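Local coordinates for methyltransferase small domain-containing protein (Thermoplasma acidophilum, PDB 1NE2) that is of unknown function but probably belongs to the S-adenosylmethionine-dependent methyltransferases of Rossmann-like fold, at residues B[6-17]-B[64-72]; B[148-158]-B[188-196]. All blocks are in the same frame, centred on the assembly; numbering follows the deposited sequence.

Contact 1 of 2, residues B[6-17]-B[64-72]; sequences IKNDLEIRLQKL and ILACGSYLL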
loop_
_atom_site.group_PDB
_atom_site.type_symbol
_atom_site.label_atom_id
_atom_site.label_comp_id
_atom_site.label_asym_id
_atom_site.label_seq_id
_atom_site.Cartn_x
_atom_site.Cartn_y
_atom_site.Cartn_z
ATOM N N ILE B 6 9.891 6.674 -22.311
ATOM C CA ILE B 6 8.999 6.113 -21.302
ATOM C C ILE B 6 7.714 6.931 -21.148
ATOM O O ILE B 6 6.654 6.381 -20.850
ATOM C CB ILE B 6 9.723 6.009 -19.937
ATOM C CG1 ILE B 6 8.881 5.197 -18.954
ATOM C CG2 ILE B 6 10.012 7.405 -19.395
ATOM C CD1 ILE B 6 9.561 4.943 -17.631
ATOM N N LYS B 7 7.802 8.240 -21.357
ATOM C CA LYS B 7 6.625 9.093 -21.230
ATOM C C LYS B 7 5.626 8.722 -22.323
ATOM O O LYS B 7 4.428 8.600 -22.065
ATOM C CB LYS B 7 7.036 10.571 -21.323
ATOM C CG LYS B 7 5.932 11.587 -21.026
ATOM C CD LYS B 7 5.123 11.927 -22.271
ATOM C CE LYS B 7 4.167 13.088 -22.021
ATOM N NZ LYS B 7 3.406 13.441 -23.252
ATOM N N ASN B 8 6.120 8.515 -23.542
ATOM C CA ASN B 8 5.244 8.145 -24.646
ATOM C C ASN B 8 4.742 6.716 -24.508
ATOM O O ASN B 8 3.586 6.431 -24.819
ATOM C CB ASN B 8 5.962 8.311 -25.988
ATOM C CG ASN B 8 6.076 9.761 -26.409
ATOM O OD1 ASN B 8 5.074 10.473 -26.496
ATOM N ND2 ASN B 8 7.298 10.206 -26.678
ATOM N N ASP B 9 5.606 5.824 -24.033
ATOM C CA ASP B 9 5.228 4.425 -23.858
ATOM C C ASP B 9 4.160 4.281 -22.774
ATOM O O ASP B 9 3.260 3.450 -22.888
ATOM C CB ASP B 9 6.451 3.573 -23.503
ATOM C CG ASP B 9 7.486 3.539 -24.618
ATOM O OD1 ASP B 9 7.104 3.725 -25.793
ATOM O OD2 ASP B 9 8.681 3.310 -24.320
ATOM N N LEU B 10 4.265 5.087 -21.719
ATOM C CA LEU B 10 3.283 5.051 -20.643
ATOM C C LEU B 10 1.987 5.673 -21.145
ATOM O O LEU B 10 0.899 5.139 -20.933
ATOM C CB LEU B 10 3.778 5.847 -19.425
ATOM C CG LEU B 10 2.781 6.009 -18.270
ATOM C CD1 LEU B 10 2.422 4.650 -17.679
ATOM C CD2 LEU B 10 3.388 6.907 -17.196
ATOM N N GLU B 11 2.118 6.810 -21.822
ATOM C CA GLU B 11 0.960 7.513 -22.348
ATOM C C GLU B 11 0.052 6.619 -23.187
ATOM O O GLU B 11 -1.168 6.657 -23.029
ATOM C CB GLU B 11 1.402 8.726 -23.176
ATOM C CG GLU B 11 0.271 9.716 -23.420
ATOM C CD GLU B 11 0.667 10.870 -24.329
ATOM O OE1 GLU B 11 1.811 11.356 -24.222
ATOM O OE2 GLU B 11 -0.179 11.296 -25.145
ATOM N N ILE B 12 0.629 5.803 -24.069
ATOM C CA ILE B 12 -0.203 4.944 -24.902
ATOM C C ILE B 12 -0.915 3.873 -24.092
ATOM O O ILE B 12 -1.985 3.412 -24.479
ATOM C CB ILE B 12 0.600 4.292 -26.059
ATOM C CG1 ILE B 12 1.804 3.529 -25.517
ATOM C CG2 ILE B 12 1.039 5.364 -27.043
ATOM C CD1 ILE B 12 2.603 2.827 -26.592
ATOM N N ARG B 13 -0.337 3.473 -22.960
ATOM C CA ARG B 13 -1.000 2.483 -22.125
ATOM C C ARG B 13 -2.152 3.162 -21.385
ATOM O O ARG B 13 -3.203 2.561 -21.163
ATOM C CB ARG B 13 -0.010 1.852 -21.135
ATOM C CG ARG B 13 1.029 0.944 -21.797
ATOM C CD ARG B 13 0.367 -0.271 -22.456
ATOM N NE ARG B 13 -0.181 -1.210 -21.479
ATOM C CZ ARG B 13 0.527 -2.158 -20.865
ATOM N NH1 ARG B 13 1.819 -2.304 -21.125
ATOM N NH2 ARG B 13 -0.061 -2.958 -19.987
ATOM N N LEU B 14 -1.966 4.425 -21.011
ATOM C CA LEU B 14 -3.020 5.158 -20.325
ATOM C C LEU B 14 -4.180 5.471 -21.276
ATOM O O LEU B 14 -5.335 5.530 -20.856
ATOM C CB LEU B 14 -2.474 6.465 -19.735
ATOM C CG LEU B 14 -1.439 6.340 -18.611
ATOM C CD1 LEU B 14 -1.020 7.734 -18.120
ATOM C CD2 LEU B 14 -2.041 5.530 -17.469
ATOM N N GLN B 15 -3.879 5.658 -22.555
ATOM C CA GLN B 15 -4.924 5.977 -23.520
ATOM C C GLN B 15 -5.890 4.812 -23.728
ATOM O O GLN B 15 -7.009 5.002 -24.202
ATOM C CB GLN B 15 -4.285 6.417 -24.844
ATOM C CG GLN B 15 -3.533 7.746 -24.703
ATOM C CD GLN B 15 -2.568 8.016 -25.838
ATOM O OE1 GLN B 15 -2.006 7.091 -26.422
ATOM N NE2 GLN B 15 -2.350 9.293 -26.140
ATOM N N LYS B 16 -5.469 3.611 -23.348
ATOM C CA LYS B 16 -6.319 2.434 -23.489
ATOM C C LYS B 16 -7.411 2.414 -22.417
ATOM O O LYS B 16 -8.457 1.788 -22.595
ATOM C CB LYS B 16 -5.478 1.162 -23.398
ATOM C CG LYS B 16 -4.389 1.073 -24.450
ATOM C CD LYS B 16 -3.560 -0.185 -24.279
ATOM C CE LYS B 16 -2.406 -0.221 -25.267
ATOM N NZ LYS B 16 -1.538 -1.416 -25.059
ATOM N N LEU B 17 -7.165 3.100 -21.305
ATOM C CA LEU B 17 -8.134 3.165 -20.217
ATOM C C LEU B 17 -9.445 3.792 -20.683
ATOM O O LEU B 17 -9.510 4.395 -21.756
ATOM C CB LEU B 17 -7.566 3.972 -19.044
ATOM C CG LEU B 17 -6.623 3.265 -18.065
ATOM C CD1 LEU B 17 -5.543 2.496 -18.806
ATOM C CD2 LEU B 17 -6.012 4.305 -17.139
ATOM N N ILE B 64 -6.875 6.900 -13.533
ATOM C CA ILE B 64 -5.716 7.069 -14.404
ATOM C C ILE B 64 -4.361 7.197 -13.694
ATOM O O ILE B 64 -3.389 6.557 -14.096
ATOM C CB ILE B 64 -5.911 8.267 -15.371
ATOM C CG1 ILE B 64 -4.780 8.282 -16.400
ATOM C CG2 ILE B 64 -5.974 9.575 -14.596
ATOM C CD1 ILE B 64 -4.938 9.341 -17.485
ATOM N N LEU B 65 -4.279 7.997 -12.637
ATOM C CA LEU B 65 -2.997 8.144 -11.951
ATOM C C LEU B 65 -2.584 6.882 -11.187
ATOM O O LEU B 65 -1.393 6.591 -11.059
ATOM C CB LEU B 65 -3.021 9.358 -11.015
ATOM C CG LEU B 65 -3.198 10.728 -11.691
ATOM C CD1 LEU B 65 -3.053 11.834 -10.641
ATOM C CD2 LEU B 65 -2.166 10.923 -12.788
ATOM N N ALA B 66 -3.563 6.122 -10.703
ATOM C CA ALA B 66 -3.277 4.895 -9.966
ATOM C C ALA B 66 -2.817 3.821 -10.944
ATOM O O ALA B 66 -1.834 3.130 -10.693
ATOM C CB ALA B 66 -4.527 4.425 -9.212
ATOM N N CYS B 67 -3.537 3.682 -12.056
ATOM C CA CYS B 67 -3.178 2.704 -13.074
ATOM C C CYS B 67 -1.781 3.023 -13.592
ATOM O O CYS B 67 -0.969 2.125 -13.824
ATOM C CB CYS B 67 -4.164 2.750 -14.247
ATOM S SG CYS B 67 -5.875 2.227 -13.891
ATOM N N GLY B 68 -1.513 4.312 -13.791
ATOM C CA GLY B 68 -0.210 4.724 -14.284
ATOM C C GLY B 68 0.914 4.356 -13.331
ATOM O O GLY B 68 2.005 3.948 -13.757
ATOM N N SER B 69 0.665 4.518 -12.034
ATOM C CA SER B 69 1.668 4.184 -11.031
ATOM C C SER B 69 1.937 2.692 -11.085
ATOM O O SER B 69 3.076 2.259 -10.965
ATOM C CB SER B 69 1.187 4.568 -9.630
ATOM O OG SER B 69 1.033 5.971 -9.519
ATOM N N TYR B 70 0.875 1.914 -11.266
ATOM C CA TYR B 70 0.989 0.461 -11.349
ATOM C C TYR B 70 1.784 0.089 -12.599
ATOM O O TYR B 70 2.666 -0.775 -12.559
ATOM C CB TYR B 70 -0.410 -0.154 -11.414
ATOM C CG TYR B 70 -0.427 -1.661 -11.481
ATOM C CD1 TYR B 70 -0.119 -2.434 -10.362
ATOM C CD2 TYR B 70 -0.776 -2.315 -12.661
ATOM C CE1 TYR B 70 -0.164 -3.834 -10.419
ATOM C CE2 TYR B 70 -0.823 -3.702 -12.729
ATOM C CZ TYR B 70 -0.520 -4.454 -11.609
ATOM O OH TYR B 70 -0.596 -5.828 -11.681
ATOM N N LEU B 71 1.469 0.743 -13.710
ATOM C CA LEU B 71 2.167 0.482 -14.965
ATOM C C LEU B 71 3.647 0.852 -14.885
ATOM O O LEU B 71 4.469 0.283 -15.604
ATOM C CB LEU B 71 1.492 1.241 -16.110
ATOM C CG LEU B 71 0.073 0.747 -16.408
ATOM C CD1 LEU B 71 -0.671 1.760 -17.267
ATOM C CD2 LEU B 71 0.151 -0.603 -17.097
ATOM N N LEU B 72 3.986 1.798 -14.013
ATOM C CA LEU B 72 5.381 2.215 -13.852
ATOM C C LEU B 72 6.171 1.330 -12.882
ATOM O O LEU B 72 7.326 1.618 -12.559
ATOM C CB LEU B 72 5.451 3.685 -13.410
ATOM C CG LEU B 72 5.193 4.690 -14.536
ATOM C CD1 LEU B 72 5.117 6.094 -13.966
ATOM C CD2 LEU B 72 6.321 4.599 -15.563
#
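Leu-71 and Leu-10 bring together two helices, 6-14 and 64-71, whose axes approach to 10.3 Å with their N-to-C directions 129° apart. The side chain of Leu-71 illustrates how a single leucine can serve three partners. Its CB meets Leu-10 CD1 at 3.9 Å. Beyond CG, which stands anti to the carbonyl carbon (chi1 -66°), the chain divides: CD1 touches both Arg-13 CB and Leu-14 CD2, whereas CD2 lies over one face of the Arg-13 guanidinium, toward its rim, 3.7 Å from NH2. Arg-13 has bends at chi2 and chi3, which turn its guanidinium toward the leucine.

Gly-68 is the residue of helix 64-71 that comes nearest to Leu-14 along the backbone. Having no side chain, it lets Leu-14 CD2 settle 3.8 Å from Gly-68 CA, where the side chains of Leu-14 and Ile-64 cross at about a right angle, CD2 of the leucine against CG1 of the isoleucine. The helix carrying Gly-68 follows strand 54-58 and a glycine-containing turn, an arrangement consistent with the strand-turn-helix that binds S-adenosylmethionine in Rossmann-type methyltransferases. Helix 6-14 covers one side of helix 64-71, while Ala-66 packs against strands 54-58 and 76-81.

Toward the end of segment 64-72, Leu-10 CD2 reaches Leu-72 CD1 at 3.8 Å, the two side chains crossing nearly perpendicularly, and the other branch of Leu-72, CD2, receives Ile-6 CD1. At the far end the beta turn from Leu-14 to Leu-17 swings Leu-17 inward, and its CD2 lies 3.8 Å from Cys-67 CB and 3.9 Å from Cys-67 SG. That sulfur is fixed in turn by a disulfide to Cys-94. Helix 34-46 borders the same apolar seam, with Ala-37 against Ile-64 and Ile-42 against Leu-72.

Contact 2 of 2, residues B[148-158]-B[188-196]; sequences AKARDFLRREF and IEAVIFGVR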
loop_
_atom_site.group_PDB
_atom_site.type_symbol
_atom_site.label_atom_id
_atom_site.label_comp_id
_atom_site.label_asym_id
_atom_site.label_seq_id
_atom_site.Cartn_x
_atom_site.Cartn_y
_atom_site.Cartn_z
ATOM N N ALA B 148 -3.897 26.269 -10.506
ATOM C CA ALA B 148 -2.858 27.158 -9.998
ATOM C C ALA B 148 -3.413 28.227 -9.060
ATOM O O ALA B 148 -2.649 28.944 -8.412
ATOM C CB ALA B 148 -2.127 27.815 -11.156
ATOM N N LYS B 149 -4.735 28.337 -8.984
ATOM C CA LYS B 149 -5.345 29.330 -8.105
ATOM C C LYS B 149 -5.145 28.980 -6.633
ATOM O O LYS B 149 -5.247 29.845 -5.765
ATOM C CB LYS B 149 -6.842 29.468 -8.396
ATOM C CG LYS B 149 -7.168 30.064 -9.756
ATOM C CD LYS B 149 -8.616 30.541 -9.820
ATOM C CE LYS B 149 -9.595 29.423 -9.492
ATOM N NZ LYS B 149 -11.008 29.895 -9.480
ATOM N N ALA B 150 -4.866 27.712 -6.351
ATOM C CA ALA B 150 -4.649 27.273 -4.975
ATOM C C ALA B 150 -3.155 27.260 -4.651
ATOM O O ALA B 150 -2.746 26.853 -3.563
ATOM C CB ALA B 150 -5.238 25.883 -4.775
ATOM N N ARG B 151 -2.355 27.726 -5.605
ATOM C CA ARG B 151 -0.900 27.760 -5.485
ATOM C C ARG B 151 -0.362 28.357 -4.183
ATOM O O ARG B 151 0.430 27.724 -3.481
ATOM C CB ARG B 151 -0.317 28.523 -6.675
ATOM C CG ARG B 151 1.143 28.245 -6.940
ATOM C CD ARG B 151 1.593 28.909 -8.230
ATOM N NE ARG B 151 2.901 28.422 -8.656
ATOM C CZ ARG B 151 3.529 28.825 -9.754
ATOM N NH1 ARG B 151 2.972 29.733 -10.545
ATOM N NH2 ARG B 151 4.713 28.314 -10.067
ATOM N N ASP B 152 -0.779 29.579 -3.868
ATOM C CA ASP B 152 -0.311 30.248 -2.658
ATOM C C ASP B 152 -0.670 29.467 -1.400
ATOM O O ASP B 152 0.183 29.225 -0.543
ATOM C CB ASP B 152 -0.895 31.659 -2.571
ATOM C CG ASP B 152 -0.461 32.543 -3.727
ATOM O OD1 ASP B 152 0.760 32.677 -3.949
ATOM O OD2 ASP B 152 -1.343 33.107 -4.408
ATOM N N PHE B 153 -1.935 29.075 -1.296
ATOM C CA PHE B 153 -2.410 28.318 -0.146
ATOM C C PHE B 153 -1.654 26.997 -0.010
ATOM O O PHE B 153 -1.193 26.646 1.073
ATOM C CB PHE B 153 -3.906 28.033 -0.282
ATOM C CG PHE B 153 -4.460 27.154 0.808
ATOM C CD1 PHE B 153 -4.499 27.596 2.126
ATOM C CD2 PHE B 153 -4.947 25.884 0.512
ATOM C CE1 PHE B 153 -5.017 26.787 3.136
ATOM C CE2 PHE B 153 -5.466 25.065 1.514
ATOM C CZ PHE B 153 -5.502 25.518 2.828
ATOM N N LEU B 154 -1.534 26.267 -1.112
ATOM C CA LEU B 154 -0.845 24.982 -1.084
ATOM C C LEU B 154 0.625 25.098 -0.708
ATOM O O LEU B 154 1.114 24.328 0.115
ATOM C CB LEU B 154 -0.995 24.273 -2.432
ATOM C CG LEU B 154 -2.417 23.791 -2.731
ATOM C CD1 LEU B 154 -2.447 23.109 -4.087
ATOM C CD2 LEU B 154 -2.881 22.828 -1.640
ATOM N N ARG B 155 1.333 26.053 -1.301
ATOM C CA ARG B 155 2.743 26.234 -0.989
ATOM C C ARG B 155 2.911 26.512 0.502
ATOM O O ARG B 155 3.781 25.937 1.161
ATOM C CB ARG B 155 3.323 27.390 -1.802
ATOM C CG ARG B 155 4.791 27.667 -1.529
ATOM C CD ARG B 155 5.296 28.805 -2.397
ATOM N NE ARG B 155 4.433 29.976 -2.298
ATOM C CZ ARG B 155 3.742 30.492 -3.312
ATOM N NH1 ARG B 155 3.809 29.944 -4.518
ATOM N NH2 ARG B 155 2.978 31.558 -3.116
ATOM N N ARG B 156 2.059 27.381 1.038
ATOM C CA ARG B 156 2.119 27.728 2.453
ATOM C C ARG B 156 1.935 26.476 3.305
ATOM O O ARG B 156 2.760 26.172 4.167
ATOM C CB ARG B 156 1.020 28.736 2.801
ATOM C CG ARG B 156 1.130 29.330 4.198
ATOM C CD ARG B 156 -0.149 30.059 4.581
ATOM N NE ARG B 156 -1.195 29.129 5.005
ATOM C CZ ARG B 156 -2.464 29.468 5.207
ATOM N NH1 ARG B 156 -2.858 30.721 5.021
ATOM N NH2 ARG B 156 -3.339 28.556 5.609
ATOM N N GLU B 157 0.847 25.755 3.053
ATOM C CA GLU B 157 0.538 24.543 3.805
ATOM C C GLU B 157 1.580 23.436 3.656
ATOM O O GLU B 157 1.970 22.810 4.645
ATOM C CB GLU B 157 -0.839 24.002 3.401
ATOM C CG GLU B 157 -2.011 24.887 3.810
ATOM C CD GLU B 157 -1.972 25.265 5.283
ATOM O OE1 GLU B 157 -1.577 26.409 5.598
ATOM O OE2 GLU B 157 -2.325 24.414 6.128
ATOM N N PHE B 158 2.025 23.182 2.428
ATOM C CA PHE B 158 3.021 22.138 2.205
ATOM C C PHE B 158 4.361 22.463 2.864
ATOM O O PHE B 158 4.978 21.601 3.481
ATOM C CB PHE B 158 3.243 21.906 0.702
ATOM C CG PHE B 158 2.081 21.248 0.005
ATOM C CD1 PHE B 158 1.351 20.240 0.628
ATOM C CD2 PHE B 158 1.750 21.600 -1.300
ATOM C CE1 PHE B 158 0.311 19.590 -0.038
ATOM C CE2 PHE B 158 0.713 20.957 -1.975
ATOM C CZ PHE B 158 -0.005 19.951 -1.344
ATOM N N ILE B 188 -5.097 27.723 -19.403
ATOM C CA ILE B 188 -4.976 28.181 -18.025
ATOM C C ILE B 188 -3.747 27.572 -17.363
ATOM O O ILE B 188 -3.089 26.694 -17.924
ATOM C CB ILE B 188 -6.220 27.818 -17.187
ATOM C CG1 ILE B 188 -6.568 26.340 -17.380
ATOM C CG2 ILE B 188 -7.378 28.726 -17.562
ATOM C CD1 ILE B 188 -7.777 25.886 -16.590
ATOM N N GLU B 189 -3.453 28.033 -16.154
ATOM C CA GLU B 189 -2.285 27.557 -15.432
ATOM C C GLU B 189 -2.612 26.535 -14.350
ATOM O O GLU B 189 -3.540 26.711 -13.559
ATOM C CB GLU B 189 -1.558 28.755 -14.817
ATOM C CG GLU B 189 -0.159 28.469 -14.311
ATOM C CD GLU B 189 0.533 29.720 -13.798
ATOM O OE1 GLU B 189 0.613 30.710 -14.557
ATOM O OE2 GLU B 189 0.998 29.714 -12.639
ATOM N N ALA B 190 -1.851 25.447 -14.335
ATOM C CA ALA B 190 -2.019 24.415 -13.323
ATOM C C ALA B 190 -0.689 24.391 -12.587
ATOM O O ALA B 190 0.287 24.999 -13.036
ATOM C CB ALA B 190 -2.297 23.058 -13.973
ATOM N N VAL B 191 -0.642 23.702 -11.457
ATOM C CA VAL B 191 0.591 23.634 -10.693
ATOM C C VAL B 191 0.849 22.231 -10.168
ATOM O O VAL B 191 -0.069 21.538 -9.723
ATOM C CB VAL B 191 0.572 24.629 -9.500
ATOM C CG1 VAL B 191 -0.523 24.254 -8.511
ATOM C CG2 VAL B 191 1.931 24.643 -8.814
ATOM N N ILE B 192 2.111 21.822 -10.247
ATOM C CA ILE B 192 2.554 20.526 -9.761
ATOM C C ILE B 192 3.413 20.754 -8.526
ATOM O O ILE B 192 4.377 21.523 -8.569
ATOM C CB ILE B 192 3.413 19.784 -10.811
ATOM C CG1 ILE B 192 2.537 19.321 -11.979
ATOM C CG2 ILE B 192 4.119 18.583 -10.159
ATOM C CD1 ILE B 192 3.331 18.685 -13.116
ATOM N N PHE B 193 3.050 20.089 -7.434
ATOM C CA PHE B 193 3.787 20.179 -6.176
ATOM C C PHE B 193 4.399 18.829 -5.841
ATOM O O PHE B 193 3.768 17.798 -6.046
ATOM C CB PHE B 193 2.856 20.580 -5.025
ATOM C CG PHE B 193 2.652 22.057 -4.897
ATOM C CD1 PHE B 193 3.691 22.877 -4.471
ATOM C CD2 PHE B 193 1.424 22.634 -5.213
ATOM C CE1 PHE B 193 3.510 24.261 -4.362
ATOM C CE2 PHE B 193 1.235 24.017 -5.107
ATOM C CZ PHE B 193 2.280 24.825 -4.681
ATOM N N GLY B 194 5.634 18.861 -5.344
ATOM C CA GLY B 194 6.342 17.671 -4.908
ATOM C C GLY B 194 6.861 18.074 -3.543
ATOM O O GLY B 194 7.576 19.074 -3.438
ATOM N N VAL B 195 6.503 17.322 -2.504
ATOM C CA VAL B 195 6.907 17.664 -1.136
ATOM C C VAL B 195 7.449 16.477 -0.339
ATOM O O VAL B 195 6.932 15.358 -0.446
ATOM C CB VAL B 195 5.700 18.237 -0.339
ATOM C CG1 VAL B 195 6.189 18.918 0.934
ATOM C CG2 VAL B 195 4.897 19.201 -1.205
ATOM N N ARG B 196 8.499 16.715 0.448
ATOM C CA ARG B 196 9.055 15.661 1.298
ATOM C C ARG B 196 8.522 15.907 2.708
ATOM O O ARG B 196 8.771 16.958 3.296
ATOM C CB ARG B 196 10.584 15.710 1.308
ATOM C CG ARG B 196 11.227 14.698 2.250
ATOM C CD ARG B 196 10.811 13.274 1.905
ATOM N NE ARG B 196 11.586 12.275 2.643
ATOM C CZ ARG B 196 11.444 12.014 3.939
ATOM N NH1 ARG B 196 10.547 12.671 4.660
ATOM N NH2 ARG B 196 12.211 11.100 4.518
#
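The beta-alpha-beta crossover from strand 142-147 through helix 151-161 to strand 162-173 passes over strand 187-197, and Phe-158 and Phe-193 meet where helix and strand face each other. Their segment axes run almost parallel, 6° apart, which spreads the interaction along both elements.

Phe-158 turns the edge of its ring toward one face of Phe-193 in a T-shaped pair, with centroids 5.2 Å apart and planes at 64°. The edge carbon CD2 of Phe-158 lies above the Phe-193 ring, toward its rim. Over a face of Phe-158 itself comes Val-195 CG2, a CH-pi contact 4.1 Å from the ring centroid, so one aromatic group joins two successive inward residues of the strand. Farther out on Phe-193, Leu-154 CB approaches CE2 obliquely at 3.5 Å, and the backbone oxygen Arg-151 O stands at the ring edge, 3.6 Å from CZ. Leu-154 also touches Ile-132 of helix 126-138.

Polar groups take over near the start of the helix. Arg-151 has CG anti to the backbone N (chi1 -160°) and continues fully extended, passing Val-191 CG2 and carrying NH1 to Glu-189 OE2 in a 2.9 Å salt bridge. The guanidinium and carboxylate planes are nearly perpendicular, a single-nitrogen contact with no flat, two-pronged pairing. Arg-151 NE has a second acid, Glu-167, which Arg-155 NH1 shares; Asp-152 also pairs with Arg-155, and the three carboxylates probably offset the charge of the two arginines. Beside this bridge, Ala-148 N donates to Glu-189 O at 3.1 Å, tying the 3-10 turn at 148-150 directly to the strand. A helix laid over an antiparallel strand that is itself inserted between the two parallel strands the helix connects is characteristic of the class I methyltransferase sheet.

Overall arrangement
From the N terminus, helix 6-14 leads through an unmodelled stretch to helix 34-46 and strand 54-58 before contact 1 closes this first loop at helix 64-71. The chain then builds the strands from 76-81 to 142-147, and contact 2 opens at 148-158 and closes at 188-196 after strand 162-173 has been laid down. The loops lie in series, neither nested nor crossed, and their centres are 24 Å apart on opposite sides of the chain's centre. Helix 34-46 links them indirectly: it touches Ile-6 and Leu-72 of contact 1, and it packs on Ile-192, whose side chain leaves strand 187-197 on the face away from helix 151-161.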